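Local coordinates for esterase (Alcaligenes sp., PDB 1QLW), which probably hydrolyses carboxylic esters, as a bacterial esterase of the alpha/beta hydrolase fold, at residues T44-V52 with S105-D113; P183-S191 with Y211-N219. One frame throughout, in Å; residues are numbered along the deposited sequence.

Contact 1. Residues T44-V52 with S105-D113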
ATOM      1  N   THR A  44     -16.673  12.464 -10.275  1.00 15.01           N
ATOM      2  CA  THR A  44     -17.082  11.403  -9.371  1.00 15.84           C
ATOM      3  C   THR A  44     -15.873  10.571  -8.986  1.00 14.12           C
ATOM      4  O   THR A  44     -15.107  10.141  -9.851  1.00 15.33           O
ATOM      5  CB  THR A  44     -18.080  10.483 -10.097  1.00 18.12           C
ATOM      6  OG1 THR A  44     -19.119  11.266 -10.672  1.00 22.41           O
ATOM      7  CG2 THR A  44     -18.689   9.463  -9.152  1.00 19.31           C
ATOM      8  N   VAL A  45     -15.715  10.322  -7.690  1.00 13.69           N
ATOM      9  CA  VAL A  45     -14.635   9.476  -7.194  1.00 13.55           C
ATOM     10  C   VAL A  45     -15.237   8.325  -6.391  1.00 13.80           C
ATOM     11  O   VAL A  45     -16.290   8.470  -5.783  1.00 16.09           O
ATOM     12  CB  VAL A  45     -13.559  10.213  -6.375  1.00 14.40           C
ATOM     13  CG1 VAL A  45     -12.760  11.153  -7.281  1.00 15.88           C
ATOM     14  CG2 VAL A  45     -14.183  10.956  -5.198  1.00 15.79           C
ATOM     15  N   THR A  46     -14.472   7.242  -6.292  1.00 13.42           N
ATOM     16  CA  THR A  46     -14.834   6.119  -5.414  1.00 13.21           C
ATOM     17  C   THR A  46     -14.008   6.231  -4.147  1.00 12.40           C
ATOM     18  O   THR A  46     -12.776   6.344  -4.210  1.00 13.84           O
ATOM     19  CB  THR A  46     -14.542   4.791  -6.121  1.00 13.66           C
ATOM     20  OG1 THR A  46     -15.242   4.770  -7.375  1.00 15.23           O
ATOM     21  CG2 THR A  46     -14.981   3.606  -5.276  1.00 14.62           C
ATOM     22  N   VAL A  47     -14.675   6.155  -2.998  1.00 13.45           N
ATOM     23  CA  VAL A  47     -14.011   6.238  -1.694  1.00 13.90           C
ATOM     24  C   VAL A  47     -14.561   5.143  -0.779  1.00 13.68           C
ATOM     25  O   VAL A  47     -15.594   4.541  -1.068  1.00 15.08           O
ATOM     26  CB  VAL A  47     -14.132   7.608  -1.022  1.00 17.98           C
ATOM     27  CG1 VAL A  47     -13.521   8.717  -1.866  1.00 20.43           C
ATOM     28  CG2 VAL A  47     -15.592   7.886  -0.743  1.00 21.16           C
ATOM     29  N   ASP A  48     -13.830   4.829   0.276  1.00 13.77           N
ATOM     30  CA  ASP A  48     -14.159   3.838   1.298  1.00 14.53           C
ATOM     31  C   ASP A  48     -13.860   2.388   0.915  1.00 13.01           C
ATOM     32  O   ASP A  48     -13.968   1.514   1.781  1.00 14.68           O
ATOM     33  CB  ASP A  48     -15.588   3.952   1.809  1.00 16.35           C
ATOM     34  CG  ASP A  48     -15.899   5.213   2.592  1.00 19.25           C
ATOM     35  OD1 ASP A  48     -14.980   5.911   3.047  1.00 22.21           O
ATOM     36  OD2 ASP A  48     -17.110   5.493   2.708  1.00 24.52           O
ATOM     37  N   GLN A  49     -13.419   2.135  -0.308  1.00 12.08           N
ATOM     38  CA  GLN A  49     -13.020   0.807  -0.727  1.00 11.66           C
ATOM     39  C   GLN A  49     -11.788   0.351   0.061  1.00 11.56           C
ATOM     40  O   GLN A  49     -10.969   1.152   0.513  1.00 14.33           O
ATOM     41  CB  GLN A  49     -12.708   0.792  -2.234  1.00 12.58           C
ATOM     42  CG  GLN A  49     -11.545   1.681  -2.681  1.00 12.70           C
ATOM     43  CD  GLN A  49     -11.988   3.070  -3.051  1.00 13.26           C
ATOM     44  OE1 GLN A  49     -12.944   3.601  -2.512  1.00 15.32           O
ATOM     45  NE2 GLN A  49     -11.369   3.711  -4.033  1.00 12.52           N
ATOM     46  N   MET A  50     -11.614  -0.969   0.129  1.00 11.56           N
ATOM     47  CA  MET A  50     -10.539  -1.591   0.912  1.00 11.52           C
ATOM     48  C   MET A  50      -9.624  -2.404   0.000  1.00 11.30           C
ATOM     49  O   MET A  50     -10.095  -3.356  -0.657  1.00 11.90           O
ATOM     50  CB  MET A  50     -11.170  -2.494   1.983  1.00 13.17           C
ATOM     51  CG  MET A  50     -10.169  -3.276   2.816  1.00 13.10           C
ATOM     52  SD  MET A  50     -10.993  -4.257   4.089  1.00 12.88           S
ATOM     53  CE  MET A  50     -11.600  -5.650   3.127  1.00 14.14           C
ATOM     54  N   TYR A  51      -8.348  -2.065  -0.022  1.00 11.42           N
ATOM     55  CA  TYR A  51      -7.323  -2.833  -0.735  1.00 11.28           C
ATOM     56  C   TYR A  51      -7.076  -4.168  -0.050  1.00 10.31           C
ATOM     57  O   TYR A  51      -6.944  -4.233   1.178  1.00 10.96           O
ATOM     58  CB  TYR A  51      -6.020  -2.039  -0.697  1.00 11.35           C
ATOM     59  CG  TYR A  51      -4.805  -2.755  -1.257  1.00 11.26           C
ATOM     60  CD1 TYR A  51      -4.656  -2.950  -2.635  1.00 11.90           C
ATOM     61  CD2 TYR A  51      -3.812  -3.225  -0.421  1.00 11.48           C
ATOM     62  CE1 TYR A  51      -3.544  -3.595  -3.136  1.00 12.50           C
ATOM     63  CE2 TYR A  51      -2.694  -3.865  -0.930  1.00 12.13           C
ATOM     64  CZ  TYR A  51      -2.553  -4.034  -2.300  1.00 12.15           C
ATOM     65  OH  TYR A  51      -1.403  -4.650  -2.757  1.00 13.37           O
ATOM     66  N   VAL A  52      -6.965  -5.219  -0.853  1.00 10.99           N
ATOM     67  CA  VAL A  52      -6.694  -6.562  -0.380  1.00 11.26           C
ATOM     68  C   VAL A  52      -5.600  -7.198  -1.237  1.00 11.01           C
ATOM     69  O   VAL A  52      -5.763  -7.301  -2.457  1.00 12.76           O
ATOM     70  CB  VAL A  52      -7.947  -7.459  -0.433  1.00 12.63           C
ATOM     71  CG1 VAL A  52      -7.653  -8.813   0.204  1.00 15.18           C
ATOM     72  CG2 VAL A  52      -9.149  -6.786   0.229  1.00 13.47           C
ATOM     73  N   SER A 105      -9.933   0.920   4.954  1.00 11.81           N
ATOM     74  CA  SER A 105     -10.535   2.045   4.242  1.00 11.79           C
ATOM     75  C   SER A 105      -9.863   3.334   4.709  1.00 12.19           C
ATOM     76  O   SER A 105      -9.630   3.539   5.904  1.00 12.86           O
ATOM     77  CB  SER A 105     -12.021   2.087   4.562  1.00 13.59           C
ATOM     78  OG  SER A 105     -12.696   0.941   4.093  1.00 14.37           O
ATOM     79  N   GLY A 106      -9.540   4.207   3.762  1.00 11.83           N
ATOM     80  CA  GLY A 106      -8.947   5.486   4.078  1.00 12.55           C
ATOM     81  C   GLY A 106      -7.529   5.428   4.606  1.00 11.30           C
ATOM     82  O   GLY A 106      -7.113   6.372   5.280  1.00 12.59           O
ATOM     83  N   ARG A 107      -6.801   4.371   4.298  1.00 11.31           N
ATOM     84  CA  ARG A 107      -5.427   4.189   4.741  1.00 11.09           C
ATOM     85  C   ARG A 107      -4.643   3.530   3.603  1.00 10.37           C
ATOM     86  O   ARG A 107      -5.168   2.696   2.886  1.00 11.18           O
ATOM     87  CB  ARG A 107      -5.353   3.294   5.991  1.00 11.06           C
ATOM     88  CG  ARG A 107      -4.044   3.318   6.747  1.00 11.79           C
ATOM     89  CD  ARG A 107      -3.879   4.477   7.720  1.00 11.96           C
ATOM     90  NE  ARG A 107      -4.986   4.538   8.673  1.00 11.34           N
ATOM     91  CZ  ARG A 107      -5.163   3.694   9.686  1.00 10.51           C
ATOM     92  NH1 ARG A 107      -4.212   2.815   9.972  1.00 11.27           N
ATOM     93  NH2 ARG A 107      -6.294   3.728  10.364  1.00 12.18           N
ATOM     94  N   GLY A 108      -3.347   3.834   3.496  1.00 11.17           N
ATOM     95  CA  GLY A 108      -2.518   3.092   2.556  1.00 11.74           C
ATOM     96  C   GLY A 108      -3.062   3.203   1.141  1.00 10.98           C
ATOM     97  O   GLY A 108      -3.324   4.312   0.633  1.00 11.54           O
ATOM     98  N   ARG A 109      -3.188   2.052   0.491  1.00 10.61           N
ATOM     99  CA  ARG A 109      -3.663   2.004  -0.889  1.00 10.84           C
ATOM    100  C   ARG A 109      -5.168   2.155  -1.064  1.00 10.83           C
ATOM    101  O   ARG A 109      -5.640   2.113  -2.201  1.00 12.14           O
ATOM    102  CB  ARG A 109      -3.127   0.725  -1.517  1.00 11.55           C
ATOM    103  CG  ARG A 109      -1.619   0.725  -1.629  1.00 12.05           C
ATOM    104  CD  ARG A 109      -1.071  -0.559  -2.184  1.00 13.01           C
ATOM    105  NE  ARG A 109       0.356  -0.399  -2.479  1.00 12.40           N
ATOM    106  CZ  ARG A 109       1.071  -1.298  -3.135  1.00 12.47           C
ATOM    107  NH1 ARG A 109       0.577  -2.508  -3.393  1.00 13.93           N
ATOM    108  NH2 ARG A 109       2.283  -0.978  -3.578  1.00 12.73           N
ATOM    109  N   SER A 110      -5.902   2.336   0.032  1.00 10.74           N
ATOM    110  CA  SER A 110      -7.353   2.511   0.055  1.00 10.85           C
ATOM    111  C   SER A 110      -7.710   3.990   0.096  1.00 10.81           C
ATOM    112  O   SER A 110      -7.363   4.696   1.050  1.00 11.87           O
ATOM    113  CB  SER A 110      -7.913   1.813   1.286  1.00 10.98           C
ATOM    114  OG  SER A 110      -7.574   0.451   1.297  1.00 11.31           O
ATOM    115  N   ALA A 111      -8.397   4.484  -0.938  1.00 11.76           N
ATOM    116  CA  ALA A 111      -8.554   5.912  -1.146  1.00 11.96           C
ATOM    117  C   ALA A 111      -9.301   6.646  -0.044  1.00 11.77           C
ATOM    118  O   ALA A 111     -10.340   6.206   0.446  1.00 13.67           O
ATOM    119  CB  ALA A 111      -9.340   6.148  -2.436  1.00 12.58           C
ATOM    120  N   THR A 112      -8.804   7.834   0.249  1.00 13.02           N
ATOM    121  CA  THR A 112      -9.482   8.876   0.985  1.00 12.76           C
ATOM    122  C   THR A 112     -10.177   9.829   0.007  1.00 13.23           C
ATOM    123  O   THR A 112      -9.965   9.744  -1.191  1.00 14.54           O
ATOM    124  CB  THR A 112      -8.494   9.684   1.851  1.00 14.18           C
ATOM    125  OG1 THR A 112      -7.477  10.234   0.987  1.00 15.04           O
ATOM    126  CG2 THR A 112      -7.863   8.816   2.930  1.00 14.96           C
ATOM    127  N   ASP A 113     -10.986  10.742   0.528  1.00 14.66           N
ATOM    128  CA  ASP A 113     -11.592  11.828  -0.243  1.00 14.54           C
ATOM    129  C   ASP A 113     -10.895  13.119   0.212  1.00 13.54           C
ATOM    130  O   ASP A 113     -10.966  13.446   1.409  1.00 15.89           O
ATOM    131  CB  ASP A 113     -13.087  11.960   0.011  1.00 16.66           C
ATOM    132  CG  ASP A 113     -13.818  12.991  -0.834  1.00 17.57           C
ATOM    133  OD1 ASP A 113     -13.194  13.632  -1.701  1.00 17.41           O
ATOM    134  OD2 ASP A 113     -15.048  13.157  -0.647  1.00 22.80           O
TER
HETATM  135  O   HOH W   1     -12.195   6.950   2.747  1.00 26.20           O
HETATM  136  O   HOH W   2     -10.990   3.748   1.341  1.00 12.72           O
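Strand 43-57 kinks near Asp-48 and Gln-49, and the loop 105-113, which makes a type II' beta turn from Arg-107 to Ser-110, lies along the kink, with CA atoms 5.5 Å apart at Val-47 and Ala-111. The hydroxyl of Ser-110 takes the backbone N-H of Tyr-51 almost in line, OG to N 2.9 Å at 175°, and is also hydrogen-bonded to Asp-103 O of the same chain. Ser-105 OG donates to Asp-48 O from above the carbonyl plane, and a water donates to Gln-49 O and Ala-111 O and accepts from Gly-106 N. Within the turn, Arg-109 extends beside Tyr-51, both pointing the same way; its CD sits over one ring face, 3.9 Å from the centroid, a CH-pi contact. Its NH1 donates a bent hydrogen bond to the phenol OH at 3.0 Å. With an alanine in place of Tyr-51, Arg-109 CD would probably lose the ring beneath it and Glu-79 of the second subunit its phenol partner. Arg-109 itself forms salt bridges with Glu-79 and Asp-103 of that subunit, so the pair belongs to the dimer interface. Within the chain, strands 13-23 and 26-30 pair antiparallel with strand 43-57, and the loop leads from strand 99-103 to helix 115-121.

Contact 2. Residues P183-S191 with Y211-N219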
ATOM      1  N   PRO A 183     -19.364   2.482  12.947  1.00 14.24           N
ATOM      2  CA  PRO A 183     -18.183   1.686  12.664  1.00 14.30           C
ATOM      3  C   PRO A 183     -17.462   2.114  11.405  1.00 12.67           C
ATOM      4  O   PRO A 183     -18.038   2.611  10.430  1.00 13.79           O
ATOM      5  CB  PRO A 183     -18.761   0.267  12.468  1.00 15.90           C
ATOM      6  CG  PRO A 183     -19.970   0.268  13.353  1.00 17.20           C
ATOM      7  CD  PRO A 183     -20.563   1.624  13.150  1.00 16.81           C
ATOM      8  N   ASN A 184     -16.147   1.956  11.436  1.00 12.39           N
ATOM      9  CA  ASN A 184     -15.331   2.348  10.285  1.00 12.04           C
ATOM     10  C   ASN A 184     -15.787   1.560   9.076  1.00 11.84           C
ATOM     11  O   ASN A 184     -16.186   0.405   9.192  1.00 12.14           O
ATOM     12  CB  ASN A 184     -13.873   2.027  10.653  1.00 12.61           C
ATOM     13  CG  ASN A 184     -12.898   2.512   9.598  1.00 12.67           C
ATOM     14  OD1 ASN A 184     -12.440   3.677   9.662  1.00 15.76           O
ATOM     15  ND2 ASN A 184     -12.603   1.676   8.660  1.00 11.95           N
ATOM     16  N   PRO A 185     -15.691   2.121   7.874  1.00 12.37           N
ATOM     17  CA  PRO A 185     -16.068   1.416   6.651  1.00 12.57           C
ATOM     18  C   PRO A 185     -15.366   0.094   6.437  1.00 12.08           C
ATOM     19  O   PRO A 185     -15.886  -0.808   5.748  1.00 12.64           O
ATOM     20  CB  PRO A 185     -15.772   2.424   5.535  1.00 13.68           C
ATOM     21  CG  PRO A 185     -15.984   3.752   6.197  1.00 14.32           C
ATOM     22  CD  PRO A 185     -15.388   3.540   7.570  1.00 13.49           C
ATOM     23  N   THR A 186     -14.186  -0.107   7.042  1.00 11.93           N
ATOM     24  CA  THR A 186     -13.515  -1.397   6.968  1.00 11.69           C
ATOM     25  C   THR A 186     -14.421  -2.515   7.465  1.00 11.49           C
ATOM     26  O   THR A 186     -14.343  -3.639   6.974  1.00 12.41           O
ATOM     27  CB  THR A 186     -12.209  -1.360   7.781  1.00 11.70           C
ATOM     28  OG1 THR A 186     -11.353  -0.313   7.306  1.00 11.91           O
ATOM     29  CG2 THR A 186     -11.455  -2.659   7.703  1.00 12.59           C
ATOM     30  N   VAL A 187     -15.222  -2.254   8.491  1.00 11.80           N
ATOM     31  CA  VAL A 187     -16.074  -3.288   9.084  1.00 12.37           C
ATOM     32  C   VAL A 187     -17.012  -3.913   8.080  1.00 12.38           C
ATOM     33  O   VAL A 187     -17.066  -5.149   7.958  1.00 13.47           O
ATOM     34  CB  VAL A 187     -16.826  -2.667  10.279  1.00 13.29           C
ATOM     35  CG1 VAL A 187     -17.920  -3.612  10.776  1.00 14.47           C
ATOM     36  CG2 VAL A 187     -15.838  -2.356  11.404  1.00 14.69           C
ATOM     37  N   ALA A 188     -17.778  -3.096   7.334  1.00 12.83           N
ATOM     38  CA  ALA A 188     -18.658  -3.653   6.327  1.00 13.38           C
ATOM     39  C   ALA A 188     -17.873  -4.349   5.222  1.00 13.07           C
ATOM     40  O   ALA A 188     -18.305  -5.355   4.669  1.00 13.97           O
ATOM     41  CB  ALA A 188     -19.516  -2.565   5.714  1.00 14.88           C
ATOM     42  N   ASN A 189     -16.714  -3.801   4.858  1.00 12.31           N
ATOM     43  CA  ASN A 189     -15.889  -4.424   3.827  1.00 12.85           C
ATOM     44  C   ASN A 189     -15.364  -5.781   4.266  1.00 12.21           C
ATOM     45  O   ASN A 189     -15.252  -6.691   3.437  1.00 12.87           O
ATOM     46  CB  ASN A 189     -14.760  -3.482   3.421  1.00 13.44           C
ATOM     47  CG  ASN A 189     -15.293  -2.303   2.624  1.00 13.37           C
ATOM     48  OD1 ASN A 189     -16.269  -2.440   1.898  1.00 15.04           O
ATOM     49  ND2 ASN A 189     -14.624  -1.173   2.762  1.00 14.48           N
ATOM     50  N   LEU A 190     -15.062  -5.951   5.561  1.00 12.28           N
ATOM     51  CA  LEU A 190     -14.628  -7.262   6.035  1.00 12.22           C
ATOM     52  C   LEU A 190     -15.767  -8.276   5.916  1.00 12.13           C
ATOM     53  O   LEU A 190     -15.487  -9.451   5.663  1.00 13.15           O
ATOM     54  CB  LEU A 190     -14.131  -7.190   7.471  1.00 12.70           C
ATOM     55  CG  LEU A 190     -12.795  -6.447   7.633  1.00 13.32           C
ATOM     56  CD1 LEU A 190     -12.554  -6.165   9.111  1.00 15.79           C
ATOM     57  CD2 LEU A 190     -11.649  -7.240   7.044  1.00 14.44           C
ATOM     58  N   SER A 191     -17.022  -7.858   6.094  1.00 12.94           N
ATOM     59  CA  SER A 191     -18.130  -8.795   5.897  1.00 12.88           C
ATOM     60  C   SER A 191     -18.202  -9.206   4.431  1.00 13.42           C
ATOM     61  O   SER A 191     -18.330 -10.386   4.119  1.00 14.13           O
ATOM     62  CB  SER A 191     -19.447  -8.162   6.321  1.00 14.84           C
ATOM     63  OG  SER A 191     -20.536  -8.981   5.943  1.00 16.20           O
ATOM     64  N   TYR A 211     -12.957  -4.336  15.187  1.00 12.07           N
ATOM     65  CA  TYR A 211     -13.593  -4.505  13.883  1.00 12.34           C
ATOM     66  C   TYR A 211     -14.212  -5.856  13.628  1.00 11.99           C
ATOM     67  O   TYR A 211     -15.369  -5.904  13.206  1.00 13.19           O
ATOM     68  CB  TYR A 211     -12.679  -4.138  12.712  1.00 12.60           C
ATOM     69  CG  TYR A 211     -12.221  -2.715  12.557  1.00 11.69           C
ATOM     70  CD1 TYR A 211     -12.573  -1.661  13.392  1.00 12.21           C
ATOM     71  CD2 TYR A 211     -11.408  -2.402  11.462  1.00 11.78           C
ATOM     72  CE1 TYR A 211     -12.082  -0.382  13.176  1.00 12.10           C
ATOM     73  CE2 TYR A 211     -10.930  -1.134  11.225  1.00 11.71           C
ATOM     74  CZ  TYR A 211     -11.270  -0.114  12.093  1.00 11.37           C
ATOM     75  OH  TYR A 211     -10.808   1.173  11.927  1.00 12.73           O
ATOM     76  N   PRO A 212     -13.500  -6.963  13.819  1.00 12.59           N
ATOM     77  CA  PRO A 212     -14.106  -8.258  13.485  1.00 13.19           C
ATOM     78  C   PRO A 212     -15.367  -8.552  14.257  1.00 12.35           C
ATOM     79  O   PRO A 212     -16.257  -9.237  13.752  1.00 13.32           O
ATOM     80  CB  PRO A 212     -13.015  -9.278  13.774  1.00 14.63           C
ATOM     81  CG  PRO A 212     -11.765  -8.522  13.870  1.00 17.99           C
ATOM     82  CD  PRO A 212     -12.084  -7.094  14.205  1.00 13.86           C
ATOM     83  N   PHE A 213     -15.420  -8.086  15.503  1.00 12.60           N
ATOM     84  CA  PHE A 213     -16.600  -8.289  16.328  1.00 12.52           C
ATOM     85  C   PHE A 213     -17.777  -7.476  15.815  1.00 12.60           C
ATOM     86  O   PHE A 213     -18.918  -7.928  15.847  1.00 14.20           O
ATOM     87  CB  PHE A 213     -16.289  -7.926  17.784  1.00 13.12           C
ATOM     88  CG  PHE A 213     -15.132  -8.695  18.353  1.00 13.25           C
ATOM     89  CD1 PHE A 213     -15.267 -10.029  18.714  1.00 14.49           C
ATOM     90  CD2 PHE A 213     -13.903  -8.095  18.518  1.00 14.63           C
ATOM     91  CE1 PHE A 213     -14.199 -10.735  19.249  1.00 15.09           C
ATOM     92  CE2 PHE A 213     -12.833  -8.776  19.059  1.00 15.78           C
ATOM     93  CZ  PHE A 213     -12.986 -10.106  19.424  1.00 15.58           C
ATOM     94  N   GLN A 214     -17.504  -6.236  15.363  1.00 12.90           N
ATOM     95  CA  GLN A 214     -18.543  -5.433  14.739  1.00 13.54           C
ATOM     96  C   GLN A 214     -18.975  -6.058  13.418  1.00 13.16           C
ATOM     97  O   GLN A 214     -20.164  -6.037  13.073  1.00 14.83           O
ATOM     98  CB  GLN A 214     -18.036  -3.999  14.539  1.00 13.41           C
ATOM     99  CG  GLN A 214     -17.816  -3.305  15.865  1.00 13.78           C
ATOM    100  CD  GLN A 214     -17.179  -1.946  15.762  1.00 14.56           C
ATOM    101  OE1 GLN A 214     -16.514  -1.634  14.768  1.00 16.50           O
ATOM    102  NE2 GLN A 214     -17.331  -1.111  16.776  1.00 16.48           N
ATOM    103  N   THR A 215     -18.055  -6.618  12.648  1.00 12.98           N
ATOM    104  CA  THR A 215     -18.407  -7.291  11.400  1.00 13.42           C
ATOM    105  C   THR A 215     -19.355  -8.443  11.715  1.00 13.40           C
ATOM    106  O   THR A 215     -20.401  -8.577  11.066  1.00 14.30           O
ATOM    107  CB  THR A 215     -17.146  -7.809  10.702  1.00 13.90           C
ATOM    108  OG1 THR A 215     -16.280  -6.701  10.402  1.00 14.82           O
ATOM    109  CG2 THR A 215     -17.480  -8.538   9.415  1.00 15.11           C
ATOM    110  N   ALA A 216     -19.000  -9.270  12.706  1.00 13.92           N
ATOM    111  CA  ALA A 216     -19.805 -10.435  13.024  1.00 14.68           C
ATOM    112  C   ALA A 216     -21.192 -10.069  13.522  1.00 15.40           C
ATOM    113  O   ALA A 216     -22.161 -10.770  13.216  1.00 16.90           O
ATOM    114  CB  ALA A 216     -19.070 -11.317  14.022  1.00 16.56           C
ATOM    115  N   ALA A 217     -21.292  -8.978  14.284  1.00 15.54           N
ATOM    116  CA  ALA A 217     -22.604  -8.521  14.745  1.00 17.35           C
ATOM    117  C   ALA A 217     -23.449  -8.063  13.560  1.00 17.52           C
ATOM    118  O   ALA A 217     -24.672  -8.279  13.531  1.00 20.49           O
ATOM    119  CB  ALA A 217     -22.449  -7.400  15.750  1.00 18.74           C
ATOM    120  N   MET A 218     -22.839  -7.419  12.563  1.00 17.25           N
ATOM    121  CA  MET A 218     -23.567  -6.966  11.382  1.00 18.87           C
ATOM    122  C   MET A 218     -24.050  -8.162  10.564  1.00 17.25           C
ATOM    123  O   MET A 218     -25.196  -8.213  10.112  1.00 19.98           O
ATOM    124  CB  MET A 218     -22.662  -6.052  10.575  1.00 21.81           C
ATOM    125  CG  MET A 218     -23.219  -5.479   9.290  1.00 26.54           C
ATOM    126  SD  MET A 218     -21.926  -4.719   8.263  1.00 32.34           S
ATOM    127  CE  MET A 218     -21.397  -3.430   9.376  1.00 32.88           C
ATOM    128  N   ASN A 219     -23.178  -9.142  10.382  1.00 16.45           N
ATOM    129  CA  ASN A 219     -23.493 -10.348   9.614  1.00 16.93           C
ATOM    130  C   ASN A 219     -22.452 -11.404   9.945  1.00 16.79           C
ATOM    131  O   ASN A 219     -21.270 -11.197   9.667  1.00 16.57           O
ATOM    132  CB  ASN A 219     -23.469  -9.995   8.128  1.00 18.46           C
ATOM    133  CG  ASN A 219     -23.967 -11.116   7.257  1.00 20.26           C
ATOM    134  OD1 ASN A 219     -24.053 -12.260   7.722  1.00 21.58           O
ATOM    135  ND2 ASN A 219     -24.355 -10.834   6.017  1.00 21.89           N
TER
HETATM  136  O   HOH W   3     -15.335   0.695  13.848  1.00 13.98           O
HETATM  137  O   HOH W   4     -19.998 -11.285   7.270  1.00 18.36           O
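Val-187 of helix 185-197 enters helix 211-218 as a knob into a hole, its side chain set among Tyr-211, Gln-214, Thr-215 and Met-218. This is helix-helix packing within an alpha/beta hydrolase fold: the axes of segments 185-191 and 211-218 approach to 8.4 Å and cross at -59°. The two valine methyls divide the work. CG1, anti to the backbone N (chi1 169°), lies against Thr-215 and meets Met-218 CE, while CG2 rests 3.8 Å from Tyr-211 CG and also touches Gln-214 OE1. Met-218 can close this hole because its chain runs out straight and then bends at the last torsion, which brings the methyl to the valine and SD beside Ala-188.

Around the Tyr-211 ring, the Val-187 methyl is joined by Thr-186, whose CB lies 3.7 Å from CE2 and whose side chain crosses that of the tyrosine at about a right angle. Near the phenol end, the amide plane of Asn-184 is turned only 8° from the ring plane, and CB and CG of the asparagine adjoin OH. That hydroxyl is hydrogen-bonded to Gln-104, outside both helices, while Leu-190 CD1 reaches the tyrosine CB.

Thr-215 presents two different branches to helix 185-197. Its methyl CG2 packs on the backbone of Ser-191, 3.4 Å from N, whereas OG1 lies 3.0 Å from Val-187 O and 3.1 Å from Tyr-211 O, so its single proton has two acceptors to choose from. At the margins, water links the segments: one molecule accepts from Asn-184 N and donates to Gln-214 OE1, and another accepts from Ser-191 OG and donates to Asn-219 O, each of these last two bonds 2.7 Å long.

Contact 1 closes before contact 2 opens, so the two follow in series along the chain, with centres 16 Å apart. They share no helix or strand, yet they meet directly: Asn-189 ND2 of helix 185-197 is 2.9 Å from Asp-48 O, and Thr-186 OG1 is 3.0 Å from Ser-105 N, both probable hydrogen bonds. Helix 185-197 thus joins the bend of strand 43-57 and the loop after strand 99-103 to helix 211-218, which packs on strands 200-205 and 223-229 of the same mixed sheet. Contact 1 also faces the second subunit, whereas no other protein chain of the assembly touches contact 2; the pair therefore leads from the dimer interface into the monomer.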